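PDB 3HUF: DNA repair and telomere maintenance protein nbs1 from Schizosaccharomyces pombe, which serves as the phosphoprotein-binding adaptor of the MRN complex in DNA double-strand break repair, its FHA domain recognising phosphorylated Ctp1. Local coordinates for residues T22-R27 against S44-R49; I175-Y180 against L202-N207. All coordinates share one frame; numbering follows the deposited sequence.

Contact 1: T22-R27 against S44-R49; sequences TYIVGR and SKRHAR
R27 holds CG opposite its own backbone N (chi1 -170°) and bends at chi3, which carries the guanidinium across K45, with R27 NH2 3.4 Å from K45 CG and one guanidinium face looking onto K45 N. A modified side chain of the bound peptide is hydrogen-bonded by R27 NH1, S44 OG and the backbone K45 N: one guanidinium, one hydroxyl and one backbone N-H, a set suited to an anion and consistent with the phosphate pocket of an FHA domain. Next to these groups in the chain, R27 N donates an almost straight bond to S44 O (3.0 Å, 178°), and S44 N reaches H47 ND1 in the ring plane. G26, without a side chain, lets its CA lie 3.2 Å from K45 O. Next comes a classic beta bulge: V25 O accepts from both H47 N (2.7 Å) and A48 N (3.0 Å), while V25 N returns a bond to A48 O (2.8 Å). Small A48 lies beside V25 on the buried face; on the other, I24 CG1 lies above one face of the R49 guanidinium, toward its rim, and CD1 comes nearest, at NH1. Strand 21-26 thus runs antiparallel to 48-52 and parallel to 35-37, and H47 NE2 ties the loop to G78 O.

Contact 2: I175-Y180 against L202-N207; sequences IIDDSY and LECFKN
F205 can be followed outward from the helix as it lies across I175. Its CB sits 3.2 Å from I175 O, and its CA-H makes a contact with the same oxygen. With CG turned away from the backbone N (chi1 -177°), the ring swings over the strand: CG is 3.5 Å from I175 N, which stands over the ring centre on one face, and CD1 and CE1 each come within 3.7 Å of I175 CB. Farther out, CE1 also touches I175 CD1 at 3.9 Å, while CD2, CE2 and CZ all keep to I175 N. A flat aromatic suits this place, since it can cover backbone and branched aliphatic side chain together. One residue earlier, C204 points its small, polarisable SG into the corner between strand and helix, 3.4 Å from D177 OD2 and 4.0 Å from Y180 CB. D177 is the N-cap of the next helix; its OD2 receives S179 OG at 2.7 Å and, weakly, S179 N, which holds the carboxylate in position beside the sulfur. Helix 198-209 therefore packs against an outer strand of the parallel BRCT 1 sheet, 174-176, and against the start of helix 178-184, with F169 of helix 163-170 touching both I175 and F205.

The two contacts follow one another along the chain, contact 1 closing before contact 2 opens, and they share no sheet. Their centres are 37 Å apart and their nearest atoms about 16 Å. Contact 1 belongs to the FHA domain, within a mixed sheet, and lies at the phosphopeptide site, 31 Å from the centre of the chain. Contact 2, only 13 Å from that centre, joins the edge of the parallel BRCT 1 sheet to helix 198-209. Peptide recognition thus sits toward one end of an elongated, multidomain chain, well apart from the BRCT 1 packing, in keeping with an adaptor role.

Contact 1: T22-R27 against S44-R49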
ATOM      1  N   THR A  22       4.865  11.313 -19.027  1.00 37.42           N
ATOM      2  CA  THR A  22       5.486  10.785 -20.223  1.00 37.59           C
ATOM      3  C   THR A  22       7.004  10.918 -20.219  1.00 36.94           C
ATOM      4  O   THR A  22       7.548  11.934 -19.798  1.00 37.04           O
ATOM      5  CB  THR A  22       4.927  11.483 -21.466  1.00 38.82           C
ATOM      6  OG1 THR A  22       3.493  11.562 -21.374  1.00 42.33           O
ATOM      7  CG2 THR A  22       5.274  10.678 -22.673  1.00 38.92           C
ATOM      8  N   TYR A  23       7.676   9.895 -20.720  1.00 36.43           N
ATOM      9  CA  TYR A  23       9.117   9.845 -20.798  1.00 35.76           C
ATOM     10  C   TYR A  23       9.520   9.585 -22.237  1.00 36.19           C
ATOM     11  O   TYR A  23       8.890   8.787 -22.923  1.00 35.64           O
ATOM     12  CB  TYR A  23       9.650   8.710 -19.916  1.00 35.55           C
ATOM     13  CG  TYR A  23       9.297   8.895 -18.448  1.00 35.89           C
ATOM     14  CD1 TYR A  23       8.091   8.401 -17.930  1.00 35.77           C
ATOM     15  CD2 TYR A  23      10.146   9.600 -17.590  1.00 35.10           C
ATOM     16  CE1 TYR A  23       7.743   8.586 -16.576  1.00 37.00           C
ATOM     17  CE2 TYR A  23       9.811   9.789 -16.231  1.00 36.88           C
ATOM     18  CZ  TYR A  23       8.612   9.280 -15.737  1.00 37.65           C
ATOM     19  OH  TYR A  23       8.291   9.470 -14.413  1.00 39.99           O
ATOM     20  N   ILE A  24      10.580  10.249 -22.686  1.00 36.38           N
ATOM     21  CA  ILE A  24      11.231   9.861 -23.930  1.00 37.06           C
ATOM     22  C   ILE A  24      12.494   9.100 -23.574  1.00 37.27           C
ATOM     23  O   ILE A  24      13.290   9.502 -22.708  1.00 36.78           O
ATOM     24  CB  ILE A  24      11.457  11.039 -24.912  1.00 37.57           C
ATOM     25  CG1 ILE A  24      10.189  11.280 -25.715  1.00 38.56           C
ATOM     26  CG2 ILE A  24      12.544  10.721 -25.942  1.00 38.51           C
ATOM     27  CD1 ILE A  24       9.358  12.347 -25.172  1.00 43.03           C
ATOM     28  N   VAL A  25      12.617   7.944 -24.212  1.00 37.34           N
ATOM     29  CA  VAL A  25      13.627   6.958 -23.900  1.00 37.32           C
ATOM     30  C   VAL A  25      14.496   6.796 -25.159  1.00 37.86           C
ATOM     31  O   VAL A  25      13.983   6.626 -26.265  1.00 36.19           O
ATOM     32  CB  VAL A  25      12.922   5.620 -23.524  1.00 37.49           C
ATOM     33  CG1 VAL A  25      13.911   4.571 -23.100  1.00 37.24           C
ATOM     34  CG2 VAL A  25      11.818   5.855 -22.442  1.00 36.28           C
ATOM     35  N   GLY A  26      15.807   6.880 -24.998  1.00 39.19           N
ATOM     36  CA  GLY A  26      16.688   6.894 -26.158  1.00 40.70           C
ATOM     37  C   GLY A  26      18.162   7.001 -25.833  1.00 42.27           C
ATOM     38  O   GLY A  26      18.550   7.341 -24.705  1.00 41.48           O
ATOM     39  N   ARG A  27      18.976   6.702 -26.842  1.00 43.83           N
ATOM     40  CA  ARG A  27      20.440   6.710 -26.739  1.00 46.15           C
ATOM     41  C   ARG A  27      21.025   8.116 -26.506  1.00 46.91           C
ATOM     42  O   ARG A  27      22.020   8.273 -25.790  1.00 47.20           O
ATOM     43  CB  ARG A  27      21.030   6.096 -28.024  1.00 46.57           C
ATOM     44  CG  ARG A  27      22.526   5.808 -28.002  1.00 48.72           C
ATOM     45  CD  ARG A  27      22.941   5.206 -29.350  1.00 52.60           C
ATOM     46  NE  ARG A  27      22.768   6.157 -30.452  1.00 55.98           N
ATOM     47  CZ  ARG A  27      22.270   5.850 -31.646  1.00 57.05           C
ATOM     48  NH1 ARG A  27      21.881   4.614 -31.915  1.00 58.08           N
ATOM     49  NH2 ARG A  27      22.149   6.783 -32.574  1.00 58.53           N
ATOM     50  N   SER A  44      17.791   3.796 -31.075  1.00 38.44           N
ATOM     51  CA  SER A  44      17.737   5.105 -31.730  1.00 38.23           C
ATOM     52  C   SER A  44      17.950   6.213 -30.721  1.00 38.91           C
ATOM     53  O   SER A  44      17.697   6.021 -29.524  1.00 38.93           O
ATOM     54  CB  SER A  44      16.398   5.318 -32.405  1.00 37.44           C
ATOM     55  OG  SER A  44      16.131   4.261 -33.288  1.00 37.95           O
ATOM     56  N   LYS A  45      18.411   7.363 -31.215  1.00 38.95           N
ATOM     57  CA  LYS A  45      18.641   8.549 -30.394  1.00 39.77           C
ATOM     58  C   LYS A  45      17.450   8.908 -29.505  1.00 39.35           C
ATOM     59  O   LYS A  45      17.606   9.109 -28.309  1.00 39.06           O
ATOM     60  CB  LYS A  45      19.002   9.742 -31.274  1.00 39.71           C
ATOM     61  CG  LYS A  45      20.340   9.614 -31.943  1.00 40.87           C
ATOM     62  CD  LYS A  45      20.736  10.919 -32.589  1.00 41.32           C
ATOM     63  CE  LYS A  45      21.290  10.658 -33.961  1.00 41.06           C
ATOM     64  NZ  LYS A  45      20.215  10.113 -34.832  1.00 40.74           N
ATOM     65  N   ARG A  46      16.277   9.023 -30.119  1.00 39.61           N
ATOM     66  CA  ARG A  46      15.006   9.085 -29.404  1.00 39.69           C
ATOM     67  C   ARG A  46      14.255   7.826 -29.846  1.00 39.05           C
ATOM     68  O   ARG A  46      13.871   7.725 -31.019  1.00 38.72           O
ATOM     69  CB  ARG A  46      14.213  10.330 -29.802  1.00 39.77           C
ATOM     70  CG  ARG A  46      14.835  11.660 -29.404  1.00 42.79           C
ATOM     71  CD  ARG A  46      14.013  12.867 -29.916  1.00 47.35           C
ATOM     72  NE  ARG A  46      12.639  12.922 -29.392  1.00 51.21           N
ATOM     73  CZ  ARG A  46      11.542  12.601 -30.090  1.00 54.05           C
ATOM     74  NH1 ARG A  46      11.636  12.196 -31.358  1.00 54.96           N
ATOM     75  NH2 ARG A  46      10.339  12.691 -29.524  1.00 54.86           N
ATOM     76  N   HIS A  47      14.052   6.868 -28.937  1.00 37.76           N
ATOM     77  CA  HIS A  47      13.619   5.526 -29.356  1.00 37.17           C
ATOM     78  C   HIS A  47      12.162   5.182 -29.037  1.00 37.31           C
ATOM     79  O   HIS A  47      11.416   4.720 -29.916  1.00 37.44           O
ATOM     80  CB  HIS A  47      14.555   4.441 -28.803  1.00 36.69           C
ATOM     81  CG  HIS A  47      14.352   3.099 -29.437  1.00 35.82           C
ATOM     82  ND1 HIS A  47      15.213   2.576 -30.373  1.00 37.48           N
ATOM     83  CD2 HIS A  47      13.373   2.178 -29.279  1.00 34.30           C
ATOM     84  CE1 HIS A  47      14.775   1.393 -30.768  1.00 36.83           C
ATOM     85  NE2 HIS A  47      13.662   1.127 -30.112  1.00 34.44           N
ATOM     86  N   ALA A  48      11.776   5.381 -27.783  1.00 36.46           N
ATOM     87  CA  ALA A  48      10.449   5.041 -27.304  1.00 36.78           C
ATOM     88  C   ALA A  48       9.860   6.149 -26.435  1.00 36.77           C
ATOM     89  O   ALA A  48      10.593   6.933 -25.823  1.00 36.94           O
ATOM     90  CB  ALA A  48      10.491   3.722 -26.502  1.00 36.13           C
ATOM     91  N   ARG A  49       8.534   6.191 -26.378  1.00 36.68           N
ATOM     92  CA  ARG A  49       7.832   6.970 -25.383  1.00 37.09           C
ATOM     93  C   ARG A  49       7.115   6.015 -24.430  1.00 36.80           C
ATOM     94  O   ARG A  49       6.450   5.092 -24.875  1.00 36.93           O
ATOM     95  CB  ARG A  49       6.840   7.911 -26.057  1.00 37.49           C
ATOM     96  CG  ARG A  49       6.033   8.739 -25.076  1.00 40.52           C
ATOM     97  CD  ARG A  49       4.954   9.564 -25.782  1.00 47.48           C
ATOM     98  NE  ARG A  49       5.513  10.314 -26.912  1.00 51.81           N
ATOM     99  CZ  ARG A  49       6.089  11.516 -26.826  1.00 55.07           C
ATOM    100  NH1 ARG A  49       6.188  12.153 -25.653  1.00 55.32           N
ATOM    101  NH2 ARG A  49       6.571  12.085 -27.930  1.00 55.30           N
TER

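Contact 2: I175-Y180 against L202-N207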
ATOM      1  N   ILE A 175       1.730   1.759   9.427  1.00 37.12           N
ATOM      2  CA  ILE A 175       0.980   2.936   9.825  1.00 36.20           C
ATOM      3  C   ILE A 175       1.852   4.169   9.680  1.00 37.00           C
ATOM      4  O   ILE A 175       2.963   4.230  10.176  1.00 36.81           O
ATOM      5  CB  ILE A 175       0.404   2.784  11.257  1.00 36.79           C
ATOM      6  CG1 ILE A 175      -0.625   1.636  11.287  1.00 35.31           C
ATOM      7  CG2 ILE A 175      -0.206   4.115  11.751  1.00 34.53           C
ATOM      8  CD1 ILE A 175      -1.042   1.272  12.681  1.00 36.60           C
ATOM      9  N   ILE A 176       1.362   5.156   8.951  1.00 37.37           N
ATOM     10  CA  ILE A 176       2.155   6.349   8.748  1.00 38.21           C
ATOM     11  C   ILE A 176       1.364   7.550   9.222  1.00 38.36           C
ATOM     12  O   ILE A 176       0.210   7.415   9.653  1.00 37.93           O
ATOM     13  CB  ILE A 176       2.546   6.506   7.256  1.00 38.08           C
ATOM     14  CG1 ILE A 176       1.300   6.425   6.367  1.00 37.78           C
ATOM     15  CG2 ILE A 176       3.585   5.451   6.873  1.00 37.34           C
ATOM     16  CD1 ILE A 176       1.583   6.607   4.888  1.00 37.64           C
ATOM     17  N   ASP A 177       1.974   8.721   9.123  1.00 39.11           N
ATOM     18  CA  ASP A 177       1.253   9.940   9.386  1.00 39.80           C
ATOM     19  C   ASP A 177       1.653  11.053   8.440  1.00 40.43           C
ATOM     20  O   ASP A 177       2.400  10.840   7.488  1.00 39.52           O
ATOM     21  CB  ASP A 177       1.367  10.365  10.864  1.00 40.02           C
ATOM     22  CG  ASP A 177       2.792  10.697  11.300  1.00 41.51           C
ATOM     23  OD1 ASP A 177       2.978  10.839  12.517  1.00 43.97           O
ATOM     24  OD2 ASP A 177       3.728  10.845  10.479  1.00 43.28           O
ATOM     25  N   ASP A 178       1.101  12.227   8.735  1.00 41.27           N
ATOM     26  CA  ASP A 178       1.352  13.510   8.090  1.00 42.15           C
ATOM     27  C   ASP A 178       2.815  13.774   7.726  1.00 41.72           C
ATOM     28  O   ASP A 178       3.109  14.244   6.630  1.00 41.62           O
ATOM     29  CB  ASP A 178       0.904  14.584   9.095  1.00 43.49           C
ATOM     30  CG  ASP A 178       0.507  15.862   8.440  1.00 46.71           C
ATOM     31  OD1 ASP A 178      -0.677  15.960   8.045  1.00 52.40           O
ATOM     32  OD2 ASP A 178       1.366  16.778   8.355  1.00 50.37           O
ATOM     33  N   SER A 179       3.730  13.500   8.656  1.00 41.73           N
ATOM     34  CA  SER A 179       5.160  13.769   8.443  1.00 41.57           C
ATOM     35  C   SER A 179       5.738  12.965   7.263  1.00 41.28           C
ATOM     36  O   SER A 179       6.570  13.472   6.513  1.00 42.02           O
ATOM     37  CB  SER A 179       5.973  13.531   9.733  1.00 41.56           C
ATOM     38  OG  SER A 179       6.058  12.143  10.043  1.00 42.95           O
ATOM     39  N   TYR A 180       5.293  11.726   7.090  1.00 40.21           N
ATOM     40  CA  TYR A 180       5.693  10.949   5.930  1.00 39.67           C
ATOM     41  C   TYR A 180       5.062  11.496   4.641  1.00 40.08           C
ATOM     42  O   TYR A 180       5.705  11.525   3.581  1.00 39.92           O
ATOM     43  CB  TYR A 180       5.362   9.467   6.103  1.00 39.61           C
ATOM     44  CG  TYR A 180       5.732   8.624   4.897  1.00 39.13           C
ATOM     45  CD1 TYR A 180       7.065   8.292   4.625  1.00 38.88           C
ATOM     46  CD2 TYR A 180       4.754   8.186   4.017  1.00 40.22           C
ATOM     47  CE1 TYR A 180       7.396   7.521   3.506  1.00 36.86           C
ATOM     48  CE2 TYR A 180       5.066   7.419   2.902  1.00 41.41           C
ATOM     49  CZ  TYR A 180       6.391   7.084   2.653  1.00 40.02           C
ATOM     50  OH  TYR A 180       6.671   6.328   1.534  1.00 39.89           O
ATOM     51  N   LEU A 202       8.504   2.827   7.039  1.00 37.97           N
ATOM     52  CA  LEU A 202       8.694   1.872   8.131  1.00 38.21           C
ATOM     53  C   LEU A 202       9.308   2.566   9.334  1.00 37.71           C
ATOM     54  O   LEU A 202       8.955   2.243  10.468  1.00 37.69           O
ATOM     55  CB  LEU A 202       9.579   0.694   7.702  1.00 38.60           C
ATOM     56  CG  LEU A 202       9.016  -0.215   6.601  1.00 42.00           C
ATOM     57  CD1 LEU A 202      10.112  -1.040   5.942  1.00 43.22           C
ATOM     58  CD2 LEU A 202       7.885  -1.130   7.119  1.00 44.73           C
ATOM     59  N   GLU A 203      10.214   3.514   9.092  1.00 36.85           N
ATOM     60  CA  GLU A 203      10.831   4.269  10.184  1.00 37.20           C
ATOM     61  C   GLU A 203       9.801   5.144  10.874  1.00 36.11           C
ATOM     62  O   GLU A 203       9.797   5.266  12.098  1.00 36.13           O
ATOM     63  CB  GLU A 203      11.995   5.138   9.684  1.00 37.59           C
ATOM     64  CG  GLU A 203      13.334   4.429   9.653  1.00 41.82           C
ATOM     65  CD  GLU A 203      13.694   3.813  11.000  1.00 46.08           C
ATOM     66  OE1 GLU A 203      13.816   4.554  12.003  1.00 48.28           O
ATOM     67  OE2 GLU A 203      13.849   2.579  11.058  1.00 49.22           O
ATOM     68  N   CYS A 204       8.945   5.763  10.067  1.00 35.67           N
ATOM     69  CA  CYS A 204       7.835   6.559  10.566  1.00 35.39           C
ATOM     70  C   CYS A 204       6.931   5.699  11.471  1.00 34.52           C
ATOM     71  O   CYS A 204       6.606   6.091  12.592  1.00 34.27           O
ATOM     72  CB  CYS A 204       7.036   7.128   9.383  1.00 35.20           C
ATOM     73  SG  CYS A 204       5.572   8.095   9.865  1.00 37.48           S
ATOM     74  N   PHE A 205       6.573   4.520  10.979  1.00 34.03           N
ATOM     75  CA  PHE A 205       5.722   3.564  11.689  1.00 34.11           C
ATOM     76  C   PHE A 205       6.340   3.197  13.034  1.00 34.36           C
ATOM     77  O   PHE A 205       5.695   3.371  14.072  1.00 34.06           O
ATOM     78  CB  PHE A 205       5.518   2.327  10.812  1.00 34.31           C
ATOM     79  CG  PHE A 205       4.587   1.268  11.400  1.00 36.40           C
ATOM     80  CD1 PHE A 205       3.667   1.571  12.413  1.00 37.92           C
ATOM     81  CD2 PHE A 205       4.624  -0.028  10.908  1.00 35.82           C
ATOM     82  CE1 PHE A 205       2.825   0.582  12.933  1.00 37.08           C
ATOM     83  CE2 PHE A 205       3.786  -1.013  11.423  1.00 37.72           C
ATOM     84  CZ  PHE A 205       2.884  -0.703  12.434  1.00 37.83           C
ATOM     85  N   LYS A 206       7.603   2.754  13.010  1.00 34.15           N
ATOM     86  CA  LYS A 206       8.302   2.346  14.209  1.00 35.09           C
ATOM     87  C   LYS A 206       8.385   3.477  15.240  1.00 34.08           C
ATOM     88  O   LYS A 206       8.322   3.226  16.434  1.00 33.60           O
ATOM     89  CB  LYS A 206       9.700   1.814  13.878  1.00 35.84           C
ATOM     90  CG  LYS A 206       9.650   0.493  13.115  1.00 40.73           C
ATOM     91  CD  LYS A 206      11.044  -0.152  12.939  1.00 46.60           C
ATOM     92  CE  LYS A 206      11.057  -1.088  11.693  1.00 49.59           C
ATOM     93  NZ  LYS A 206      12.260  -1.989  11.656  1.00 50.98           N
ATOM     94  N   ASN A 207       8.514   4.714  14.767  1.00 33.17           N
ATOM     95  CA  ASN A 207       8.621   5.848  15.684  1.00 32.36           C
ATOM     96  C   ASN A 207       7.248   6.169  16.277  1.00 32.31           C
ATOM     97  O   ASN A 207       7.146   6.437  17.474  1.00 31.28           O
ATOM     98  CB  ASN A 207       9.266   7.062  14.987  1.00 31.66           C
ATOM     99  CG  ASN A 207       9.749   8.101  15.960  1.00 32.53           C
ATOM    100  OD1 ASN A 207      10.685   7.865  16.755  1.00 29.78           O
ATOM    101  ND2 ASN A 207       9.127   9.283  15.909  1.00 32.37           N
TER